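Local coordinates for malate dehydrogenase (Pyrococcus horikoshii, PDB 1V9N), which catalyses the NAD-dependent interconversion of (S)-malate and oxaloacetate as a homodimer, here with NADPH bound, at residues 104-109 with 135-140; 126-131 with 145-150; 253-258 with 279-284. All coordinates share one frame; numbering follows the deposited sequence.

Contact 1. Residues 104-109 with 135-140; sequences SMKLAI and ALMAAE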
loop_
_atom_site.group_PDB
_atom_site.type_symbol
_atom_site.label_atom_id
_atom_site.label_comp_id
_atom_site.label_asym_id
_atom_site.label_seq_id
_atom_site.Cartn_x
_atom_site.Cartn_y
_atom_site.Cartn_z
ATOM N N SER A 104 -8.637 3.148 19.339
ATOM C CA SER A 104 -7.453 2.443 18.866
ATOM C C SER A 104 -6.423 3.428 18.314
ATOM O O SER A 104 -5.230 3.302 18.585
ATOM C CB SER A 104 -7.823 1.438 17.772
ATOM O OG SER A 104 -8.568 0.359 18.297
HETATM N N MSE A 105 -6.883 4.408 17.541
HETATM C CA MSE A 105 -5.968 5.387 16.965
HETATM C C MSE A 105 -5.392 6.300 18.047
HETATM O O MSE A 105 -4.230 6.680 17.973
HETATM C CB MSE A 105 -6.667 6.219 15.880
HETATM C CG MSE A 105 -5.756 7.246 15.210
HETATM SE SE MSE A 105 -4.071 6.499 14.536
HETATM C CE MSE A 105 -4.593 6.127 12.715
ATOM N N LYS A 106 -6.206 6.656 19.039
ATOM C CA LYS A 106 -5.734 7.494 20.141
ATOM C C LYS A 106 -4.588 6.774 20.855
ATOM O O LYS A 106 -3.601 7.393 21.239
ATOM C CB LYS A 106 -6.862 7.763 21.148
ATOM C CG LYS A 106 -7.829 8.865 20.749
ATOM C CD LYS A 106 -7.129 10.223 20.730
ATOM C CE LYS A 106 -8.090 11.345 20.354
ATOM N NZ LYS A 106 -7.444 12.693 20.418
ATOM N N LEU A 107 -4.720 5.462 21.028
ATOM C CA LEU A 107 -3.679 4.679 21.693
ATOM C C LEU A 107 -2.415 4.604 20.836
ATOM O O LEU A 107 -1.300 4.676 21.356
ATOM C CB LEU A 107 -4.180 3.263 22.000
ATOM C CG LEU A 107 -3.161 2.322 22.651
ATOM C CD1 LEU A 107 -2.758 2.864 24.026
ATOM C CD2 LEU A 107 -3.766 0.930 22.783
ATOM N N ALA A 108 -2.586 4.450 19.526
ATOM C CA ALA A 108 -1.438 4.388 18.625
ATOM C C ALA A 108 -0.669 5.717 18.678
ATOM O O ALA A 108 0.559 5.730 18.707
ATOM C CB ALA A 108 -1.905 4.102 17.198
ATOM N N ILE A 109 -1.399 6.828 18.683
ATOM C CA ILE A 109 -0.784 8.153 18.745
ATOM C C ILE A 109 -0.006 8.310 20.056
ATOM O O ILE A 109 1.107 8.836 20.065
ATOM C CB ILE A 109 -1.869 9.260 18.626
ATOM C CG1 ILE A 109 -2.400 9.299 17.188
ATOM C CG2 ILE A 109 -1.303 10.627 19.034
ATOM C CD1 ILE A 109 -3.674 10.115 17.014
ATOM N N ALA A 135 -6.586 8.213 9.936
ATOM C CA ALA A 135 -5.240 8.630 9.549
ATOM C C ALA A 135 -5.062 10.113 9.857
ATOM O O ALA A 135 -4.006 10.528 10.337
ATOM C CB ALA A 135 -5.000 8.371 8.063
ATOM N N LEU A 136 -6.100 10.904 9.582
ATOM C CA LEU A 136 -6.058 12.349 9.819
ATOM C C LEU A 136 -5.848 12.708 11.278
ATOM O O LEU A 136 -5.230 13.729 11.594
ATOM C CB LEU A 136 -7.341 13.023 9.320
ATOM C CG LEU A 136 -7.367 13.446 7.850
ATOM C CD1 LEU A 136 -8.724 14.066 7.524
ATOM C CD2 LEU A 136 -6.244 14.453 7.581
HETATM N N MSE A 137 -6.367 11.873 12.168
HETATM C CA MSE A 137 -6.214 12.108 13.593
HETATM C C MSE A 137 -4.742 12.240 13.958
HETATM O O MSE A 137 -4.362 13.115 14.744
HETATM C CB MSE A 137 -6.847 10.964 14.390
HETATM C CG MSE A 137 -8.373 10.950 14.341
HETATM SE SE MSE A 137 -9.124 9.418 15.261
HETATM C CE MSE A 137 -8.564 9.841 17.063
ATOM N N ALA A 138 -3.910 11.377 13.385
ATOM C CA ALA A 138 -2.482 11.410 13.665
ATOM C C ALA A 138 -1.809 12.627 13.020
ATOM O O ALA A 138 -0.969 13.277 13.639
ATOM C CB ALA A 138 -1.823 10.123 13.180
ATOM N N ALA A 139 -2.182 12.934 11.783
ATOM C CA ALA A 139 -1.597 14.075 11.089
ATOM C C ALA A 139 -1.868 15.382 11.831
ATOM O O ALA A 139 -0.997 16.253 11.895
ATOM C CB ALA A 139 -2.133 14.160 9.659
ATOM N N GLU A 140 -3.069 15.519 12.388
ATOM C CA GLU A 140 -3.423 16.729 13.127
ATOM C C GLU A 140 -2.610 16.814 14.416
ATOM O O GLU A 140 -2.606 17.840 15.096
ATOM C CB GLU A 140 -4.919 16.755 13.456
ATOM C CG GLU A 140 -5.848 16.833 12.242
ATOM C CD GLU A 140 -5.603 18.056 11.360
ATOM O OE1 GLU A 140 -4.890 18.984 11.797
ATOM O OE2 GLU A 140 -6.137 18.096 10.225
#

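Contact 2. Residues 126-131 with 145-150; sequences NHYGIA and GISMTN. With NDP (NADPH dihydro-nicotinamide-adenine-dinucleotide phosphate), chain B.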
loop_
_atom_site.group_PDB
_atom_site.type_symbol
_atom_site.label_atom_id
_atom_site.label_comp_id
_atom_site.label_asym_id
_atom_site.label_seq_id
_atom_site.Cartn_x
_atom_site.Cartn_y
_atom_site.Cartn_z
ATOM N N ASN A 126 -16.707 -3.214 13.928
ATOM C CA ASN A 126 -17.759 -3.029 12.933
ATOM C C ASN A 126 -17.315 -2.004 11.894
ATOM O O ASN A 126 -16.257 -1.400 12.037
ATOM C CB ASN A 126 -19.054 -2.561 13.623
ATOM C CG ASN A 126 -19.893 -3.720 14.135
ATOM O OD1 ASN A 126 -20.444 -4.490 13.342
ATOM N ND2 ASN A 126 -19.982 -3.864 15.458
ATOM N N HIS A 127 -18.123 -1.808 10.854
ATOM C CA HIS A 127 -17.793 -0.857 9.789
ATOM C C HIS A 127 -17.438 0.498 10.397
ATOM O O HIS A 127 -18.222 1.048 11.167
ATOM C CB HIS A 127 -18.986 -0.724 8.840
ATOM C CG HIS A 127 -18.768 0.234 7.709
ATOM N ND1 HIS A 127 -19.138 1.560 7.775
ATOM C CD2 HIS A 127 -18.237 0.051 6.478
ATOM C CE1 HIS A 127 -18.848 2.152 6.629
ATOM N NE2 HIS A 127 -18.301 1.258 5.826
ATOM N N TYR A 128 -16.269 1.040 10.060
ATOM C CA TYR A 128 -15.877 2.317 10.650
ATOM C C TYR A 128 -15.861 3.561 9.756
ATOM O O TYR A 128 -15.201 4.546 10.072
ATOM C CB TYR A 128 -14.531 2.172 11.386
ATOM C CG TYR A 128 -13.245 2.101 10.555
ATOM C CD1 TYR A 128 -13.236 2.350 9.178
ATOM C CD2 TYR A 128 -12.016 1.867 11.184
ATOM C CE1 TYR A 128 -12.031 2.376 8.451
ATOM C CE2 TYR A 128 -10.814 1.897 10.470
ATOM C CZ TYR A 128 -10.826 2.156 9.107
ATOM O OH TYR A 128 -9.629 2.236 8.418
ATOM N N GLY A 129 -16.597 3.525 8.653
ATOM C CA GLY A 129 -16.636 4.684 7.778
ATOM C C GLY A 129 -15.379 4.873 6.953
ATOM O O GLY A 129 -14.736 3.899 6.571
ATOM N N ILE A 130 -15.019 6.123 6.672
ATOM C CA ILE A 130 -13.830 6.383 5.863
ATOM C C ILE A 130 -12.545 6.147 6.651
ATOM O O ILE A 130 -12.428 6.553 7.808
ATOM C CB ILE A 130 -13.833 7.826 5.281
ATOM C CG1 ILE A 130 -13.962 8.855 6.399
ATOM C CG2 ILE A 130 -14.986 7.989 4.291
ATOM C CD1 ILE A 130 -13.952 10.280 5.896
ATOM N N ALA A 131 -11.591 5.468 6.019
ATOM C CA ALA A 131 -10.311 5.164 6.648
ATOM C C ALA A 131 -9.505 6.441 6.903
ATOM O O ALA A 131 -8.777 6.538 7.891
ATOM C CB ALA A 131 -9.511 4.207 5.760
ATOM N N GLY A 145 -0.027 9.134 9.888
ATOM C CA GLY A 145 -1.026 8.170 10.290
ATOM C C GLY A 145 -1.400 7.264 9.138
ATOM O O GLY A 145 -1.579 7.719 8.001
ATOM N N ILE A 146 -1.489 5.972 9.434
ATOM C CA ILE A 146 -1.879 4.975 8.445
ATOM C C ILE A 146 -3.019 4.154 9.025
ATOM O O ILE A 146 -2.959 3.721 10.183
ATOM C CB ILE A 146 -0.728 4.011 8.101
ATOM C CG1 ILE A 146 0.376 4.759 7.350
ATOM C CG2 ILE A 146 -1.261 2.847 7.263
ATOM C CD1 ILE A 146 1.638 3.946 7.160
ATOM N N SER A 147 -4.068 3.962 8.233
ATOM C CA SER A 147 -5.196 3.163 8.679
ATOM C C SER A 147 -5.725 2.293 7.553
ATOM O O SER A 147 -5.733 2.697 6.395
ATOM C CB SER A 147 -6.322 4.045 9.210
ATOM O OG SER A 147 -7.343 3.229 9.756
HETATM N N MSE A 148 -6.160 1.089 7.911
HETATM C CA MSE A 148 -6.707 0.133 6.959
HETATM C C MSE A 148 -7.817 -0.618 7.672
HETATM O O MSE A 148 -7.884 -0.626 8.908
HETATM C CB MSE A 148 -5.656 -0.901 6.542
HETATM C CG MSE A 148 -4.390 -0.364 5.917
HETATM SE SE MSE A 148 -3.090 -1.817 5.739
HETATM C CE MSE A 148 -1.488 -0.732 5.564
ATOM N N THR A 149 -8.672 -1.261 6.884
ATOM C CA THR A 149 -9.772 -2.047 7.416
ATOM C C THR A 149 -10.216 -3.037 6.346
ATOM O O THR A 149 -10.131 -2.751 5.152
ATOM C CB THR A 149 -10.983 -1.156 7.786
ATOM O OG1 THR A 149 -12.012 -1.968 8.365
ATOM C CG2 THR A 149 -11.545 -0.457 6.544
ATOM N N ASN A 150 -10.661 -4.215 6.765
ATOM C CA ASN A 150 -11.147 -5.175 5.797
ATOM C C ASN A 150 -12.656 -4.946 5.742
ATOM O O ASN A 150 -13.175 -4.036 6.404
ATOM C CB ASN A 150 -10.790 -6.615 6.201
ATOM C CG ASN A 150 -11.360 -7.018 7.539
ATOM O OD1 ASN A 150 -12.145 -6.291 8.145
ATOM N ND2 ASN A 150 -10.974 -8.196 8.005
HETATM P PA NDP B . -11.311 8.016 -4.584
HETATM O O1A NDP B . -12.400 8.944 -4.398
HETATM O O2A NDP B . -10.974 7.396 -5.913
HETATM O O5B NDP B . -9.967 8.739 -3.982
HETATM C C5B NDP B . -8.692 8.070 -3.981
HETATM C C4B NDP B . -7.712 9.050 -3.310
HETATM O O4B NDP B . -7.114 9.770 -4.403
HETATM C C3B NDP B . -8.264 10.093 -2.377
HETATM O O3B NDP B . -7.313 10.263 -1.284
HETATM C C2B NDP B . -8.397 11.349 -3.162
HETATM O O2B NDP B . -8.377 12.593 -2.440
HETATM C C1B NDP B . -7.307 11.164 -4.173
HETATM N N9A NDP B . -7.583 11.745 -5.516
HETATM C C8A NDP B . -8.804 11.791 -6.248
HETATM N N7A NDP B . -8.632 12.370 -7.414
HETATM C C5A NDP B . -7.313 12.717 -7.488
HETATM C C6A NDP B . -6.489 13.356 -8.469
HETATM N N6A NDP B . -7.015 13.752 -9.633
HETATM N N1A NDP B . -5.150 13.559 -8.214
HETATM C C2A NDP B . -4.600 13.152 -7.024
HETATM N N3A NDP B . -5.290 12.538 -6.041
HETATM C C4A NDP B . -6.654 12.347 -6.333
HETATM O O3 NDP B . -11.339 6.815 -3.571
HETATM P PN NDP B . -12.255 5.565 -3.233
HETATM O O1N NDP B . -11.400 4.398 -3.435
HETATM O O2N NDP B . -13.424 5.747 -4.158
HETATM O O5D NDP B . -12.607 5.850 -1.708
HETATM C C5D NDP B . -13.951 5.702 -1.170
HETATM C C4D NDP B . -13.971 6.049 0.369
HETATM O O4D NDP B . -14.604 4.961 1.018
HETATM C C3D NDP B . -12.601 6.206 1.074
HETATM O O3D NDP B . -12.685 7.328 1.962
HETATM C C2D NDP B . -12.351 4.882 1.777
HETATM O O2D NDP B . -11.533 5.045 2.916
HETATM C C1D NDP B . -13.804 4.426 2.075
HETATM N N1N NDP B . -13.983 2.950 2.109
HETATM C C2N NDP B . -14.346 2.386 3.364
HETATM C C3N NDP B . -14.535 0.944 3.405
HETATM C C7N NDP B . -14.919 0.303 4.667
HETATM O O7N NDP B . -15.104 -0.915 4.779
HETATM N N7N NDP B . -15.089 1.049 5.793
HETATM C C4N NDP B . -14.351 0.201 2.199
HETATM C C5N NDP B . -13.990 0.772 0.986
HETATM C C6N NDP B . -13.810 2.152 0.933
HETATM P P2B NDP B . -9.617 13.447 -2.056
HETATM O O1X NDP B . -9.147 14.814 -2.331
HETATM O O2X NDP B . -9.937 13.258 -0.608
HETATM O O3X NDP B . -10.803 13.060 -2.934
HETATM O O HOH W 1 -14.595 -0.615 8.300
#

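Contact 3. Residues 253-258 with 279-284; sequences DILSGI and CHFFMV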
loop_
_atom_site.group_PDB
_atom_site.type_symbol
_atom_site.label_atom_id
_atom_site.label_comp_id
_atom_site.label_asym_id
_atom_site.label_seq_id
_atom_site.Cartn_x
_atom_site.Cartn_y
_atom_site.Cartn_z
ATOM N N ASP A 253 -5.963 -7.439 4.620
ATOM C CA ASP A 253 -6.540 -8.538 5.398
ATOM C C ASP A 253 -5.498 -9.247 6.264
ATOM O O ASP A 253 -5.802 -9.722 7.356
ATOM C CB ASP A 253 -7.206 -9.564 4.474
ATOM C CG ASP A 253 -8.724 -9.478 4.500
ATOM O OD1 ASP A 253 -9.309 -9.384 5.603
ATOM O OD2 ASP A 253 -9.336 -9.525 3.418
ATOM N N ILE A 254 -4.272 -9.329 5.770
ATOM C CA ILE A 254 -3.209 -9.979 6.520
ATOM C C ILE A 254 -2.846 -9.124 7.738
ATOM O O ILE A 254 -2.695 -9.642 8.843
ATOM C CB ILE A 254 -1.964 -10.194 5.626
ATOM C CG1 ILE A 254 -2.280 -11.240 4.553
ATOM C CG2 ILE A 254 -0.769 -10.636 6.470
ATOM C CD1 ILE A 254 -1.186 -11.410 3.502
ATOM N N LEU A 255 -2.737 -7.813 7.535
ATOM C CA LEU A 255 -2.384 -6.904 8.624
ATOM C C LEU A 255 -3.537 -6.665 9.593
ATOM O O LEU A 255 -3.321 -6.426 10.783
ATOM C CB LEU A 255 -1.892 -5.566 8.053
ATOM C CG LEU A 255 -0.582 -5.642 7.253
ATOM C CD1 LEU A 255 -0.270 -4.285 6.626
ATOM C CD2 LEU A 255 0.551 -6.079 8.165
ATOM N N SER A 256 -4.762 -6.740 9.084
ATOM C CA SER A 256 -5.948 -6.522 9.898
ATOM C C SER A 256 -6.565 -7.803 10.455
ATOM O O SER A 256 -6.522 -8.052 11.652
ATOM C CB SER A 256 -7.017 -5.785 9.081
ATOM O OG SER A 256 -6.544 -4.529 8.624
ATOM N N GLY A 257 -7.142 -8.609 9.568
ATOM C CA GLY A 257 -7.816 -9.827 9.981
ATOM C C GLY A 257 -6.997 -11.008 10.455
ATOM O O GLY A 257 -7.323 -11.604 11.485
ATOM N N ILE A 258 -5.948 -11.359 9.718
ATOM C CA ILE A 258 -5.121 -12.504 10.092
ATOM C C ILE A 258 -4.240 -12.239 11.320
ATOM O O ILE A 258 -4.247 -13.017 12.280
ATOM C CB ILE A 258 -4.209 -12.950 8.922
ATOM C CG1 ILE A 258 -5.044 -13.191 7.659
ATOM C CG2 ILE A 258 -3.483 -14.239 9.299
ATOM C CD1 ILE A 258 -6.117 -14.268 7.825
ATOM N N CYS A 279 -12.135 -6.003 11.036
ATOM C CA CYS A 279 -10.854 -5.771 11.691
ATOM C C CYS A 279 -10.162 -4.540 11.116
ATOM O O CYS A 279 -10.340 -4.217 9.945
ATOM C CB CYS A 279 -9.965 -7.010 11.546
ATOM S SG CYS A 279 -10.670 -8.527 12.312
ATOM N N HIS A 280 -9.378 -3.856 11.946
ATOM C CA HIS A 280 -8.687 -2.647 11.510
ATOM C C HIS A 280 -7.197 -2.673 11.831
ATOM O O HIS A 280 -6.745 -3.421 12.700
ATOM C CB HIS A 280 -9.277 -1.405 12.189
ATOM C CG HIS A 280 -10.769 -1.409 12.308
ATOM N ND1 HIS A 280 -11.607 -1.625 11.234
ATOM C CD2 HIS A 280 -11.574 -1.171 13.370
ATOM C CE1 HIS A 280 -12.862 -1.521 11.632
ATOM N NE2 HIS A 280 -12.870 -1.245 12.924
ATOM N N PHE A 281 -6.450 -1.829 11.129
ATOM C CA PHE A 281 -5.007 -1.688 11.315
ATOM C C PHE A 281 -4.732 -0.193 11.470
ATOM O O PHE A 281 -5.198 0.610 10.664
ATOM C CB PHE A 281 -4.250 -2.216 10.089
ATOM C CG PHE A 281 -2.758 -1.996 10.148
ATOM C CD1 PHE A 281 -1.929 -2.906 10.795
ATOM C CD2 PHE A 281 -2.186 -0.865 9.568
ATOM C CE1 PHE A 281 -0.550 -2.699 10.865
ATOM C CE2 PHE A 281 -0.808 -0.645 9.632
ATOM C CZ PHE A 281 0.013 -1.567 10.283
ATOM N N PHE A 282 -3.991 0.179 12.508
ATOM C CA PHE A 282 -3.651 1.580 12.745
ATOM C C PHE A 282 -2.156 1.671 12.997
ATOM O O PHE A 282 -1.588 0.876 13.754
ATOM C CB PHE A 282 -4.407 2.127 13.961
ATOM C CG PHE A 282 -5.900 1.968 13.870
ATOM C CD1 PHE A 282 -6.666 2.848 13.110
ATOM C CD2 PHE A 282 -6.539 0.912 14.517
ATOM C CE1 PHE A 282 -8.046 2.678 12.995
ATOM C CE2 PHE A 282 -7.918 0.732 14.409
ATOM C CZ PHE A 282 -8.672 1.619 13.645
HETATM N N MSE A 283 -1.512 2.637 12.356
HETATM C CA MSE A 283 -0.087 2.820 12.532
HETATM C C MSE A 283 0.254 4.298 12.552
HETATM O O MSE A 283 -0.187 5.068 11.692
HETATM C CB MSE A 283 0.679 2.137 11.407
HETATM C CG MSE A 283 2.180 2.256 11.535
HETATM SE SE MSE A 283 3.031 1.429 10.032
HETATM C CE MSE A 283 4.176 2.881 9.469
ATOM N N VAL A 284 1.047 4.690 13.539
ATOM C CA VAL A 284 1.450 6.079 13.676
ATOM C C VAL A 284 2.958 6.168 13.787
ATOM O O VAL A 284 3.595 5.375 14.481
ATOM C CB VAL A 284 0.828 6.725 14.939
ATOM C CG1 VAL A 284 1.248 8.185 15.056
ATOM C CG2 VAL A 284 -0.678 6.605 14.884
#

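Contact 1. Residues 104-109 with 135-140
Met105 and Met137, both selenomethionines, lie alongside each other between two neighbouring helices, each reaching for the other's helix. The contact is almost wholly apolar. Met105 CG lies 4.0 Å from Met137 CB, and the selenium of Met137 also reaches CG and CB of Met105. CG of Met105 is anti to the backbone N (chi1 -179°). Bends about the CB-CG and CG-SE bonds then bring its terminal methyl CE to the backbone of Ala135, 4.0 Å from Ala135 N. Met105 SE is 4.5 Å from Ala138 CB, a looser apolar contact.

A second set of apolar contacts lies one turn further along helix 104-109. Ile109 sends its longer branch across to the other helix. CD1 of Ile109 sits 3.8 Å from Ala138 CA and is equally near the carbonyl O of Met137. CG1 of Ile109 is 4.1 Å from Ala138 CB. Met143 also touches Ile109 from a nearby loop. Cut back to alanine, Ile109 would lose both its branches, which is likely to leave a gap over Ala138 and Met137 O and less packing for Met143.

The third kind of contact is at the exposed border. The lysine chain of Lys106 runs athwart that of Met137. Lys106 CE comes within 3.6 Å of Met137 CE, and CG and CD of Lys106 also lie against that methyl. Here the lysine contributes its aliphatic part.

The helix axes approach to 9.8 Å at an angle of 33°, the two helices running roughly the same way. Met105 also rests on Phe282 and Val284, while Ala135 rests on Ala171 and Ala173. The helices of two successive beta-alpha-beta crossovers thus pack side by side on the same face of the mixed sheet.

Contact 2. Residues 126-131 with 145-150
Thr149 OG1 is gripped by several groups, among them a water that it shares with Tyr128 N and the NADPH carboxamide. The water accepts from Tyr128 N at 2.9 Å and from N7N of the coenzyme. The hydroxyl of Thr149 is also hydrogen-bonded to His280 ND1 and to the carbonyl O of Cys279.

Tyr128 OH and Ser147 OG are 2.8 Å apart and share a hydrogen bond whose direction is open. It joins the loop 126-131 to strand 145-149. CG of Tyr128 lies between the backbone N and the carbonyl carbon (chi1 76°), which swings the ring toward the strand.

Thr149 covers one face of that ring. Its CB stands 4.0 Å from the ring centroid in a CH-pi contact, and its methyl CG2 is 3.4 Å from Tyr128 CE1. The ring also stacks with Tyr134 and His280. Ala131 O packs against Ser147 CB at 3.7 Å.

N7N gives a second bond, 3.0 Å, to Gly129 O, and His127 NE2 lies 3.2 Å from N7N. At the ribose, Ala131 N donates to O2D over 3.1 Å. His243 and Lys244 of the second subunit also bond to the coenzyme and help complete the site.

The carboxamide nitrogen is thus held by a backbone carbonyl and by a water that Tyr128 and Thr149 position. This is likely to fix the rotation of the amide and the setting of the nicotinamide ring.

Contact 3. Residues 253-258 with 279-284
Ser256 and Cys279 meet where helix 253-258 comes nearest the strand. Ser256 CA and His280 CA are only 5.0 Å apart, so backbone as well as side chains touch. Cys279 CB lies 3.6 Å from Ser256 O, and Ser256 CB faces the carbonyl of Cys279. Ser256 OG comes up to Phe281 CB at 3.6 Å, and it keeps a weak hydrogen bond to Val252 O in its own helix. Beside this, Cys279 SG is 3.9 Å from Gly257 CA. A CB on Gly257 would probably be crowded by Asp253 O. That carbonyl accepts from Ile258 N in a wider, pi-type turn.

The packing thins along the strand. Helix and strand run at 121° to each other, and they diverge beyond Phe281. With chi1 at 175° the Phe281 ring extends away from its own backbone N and meets Leu255. Its CD1 atom touches Leu255 CB at 3.8 Å and lies just as far from Leu255 O. The Phe281 side chain also packs on Met148, Ile119 and Ile121.

This looser end is still buried. Ile285 of the second subunit packs on Leu255, and Met283 meets Met283 of that subunit. The arrangement is a helix laid across the mixed sheet on the face opposite helix 97-115, at the dimer interface.

Overall arrangement
From the N terminus, helix 97-115 supplies the first half of contact 1. Strand 117-125 and the loop 126-131 of contact 2 follow, then helix 132-139 closes contact 1. Strand 144-149 closes contact 2, so these two contacts cross along the chain. Contact 3 comes later, in series: helix 242-258 opens it and strand 278-285 closes it. That last strand is inserted between 117-125 and 144-149. It pairs with the strand of contact 2 through Met148 O and Phe281 N. Val284 reaches Met105 of contact 1. Helices 97-115 and 132-139 pack on one face of the sheet and helix 242-258 on the other, while contact 2 joins the coenzyme-binding loop to its strand.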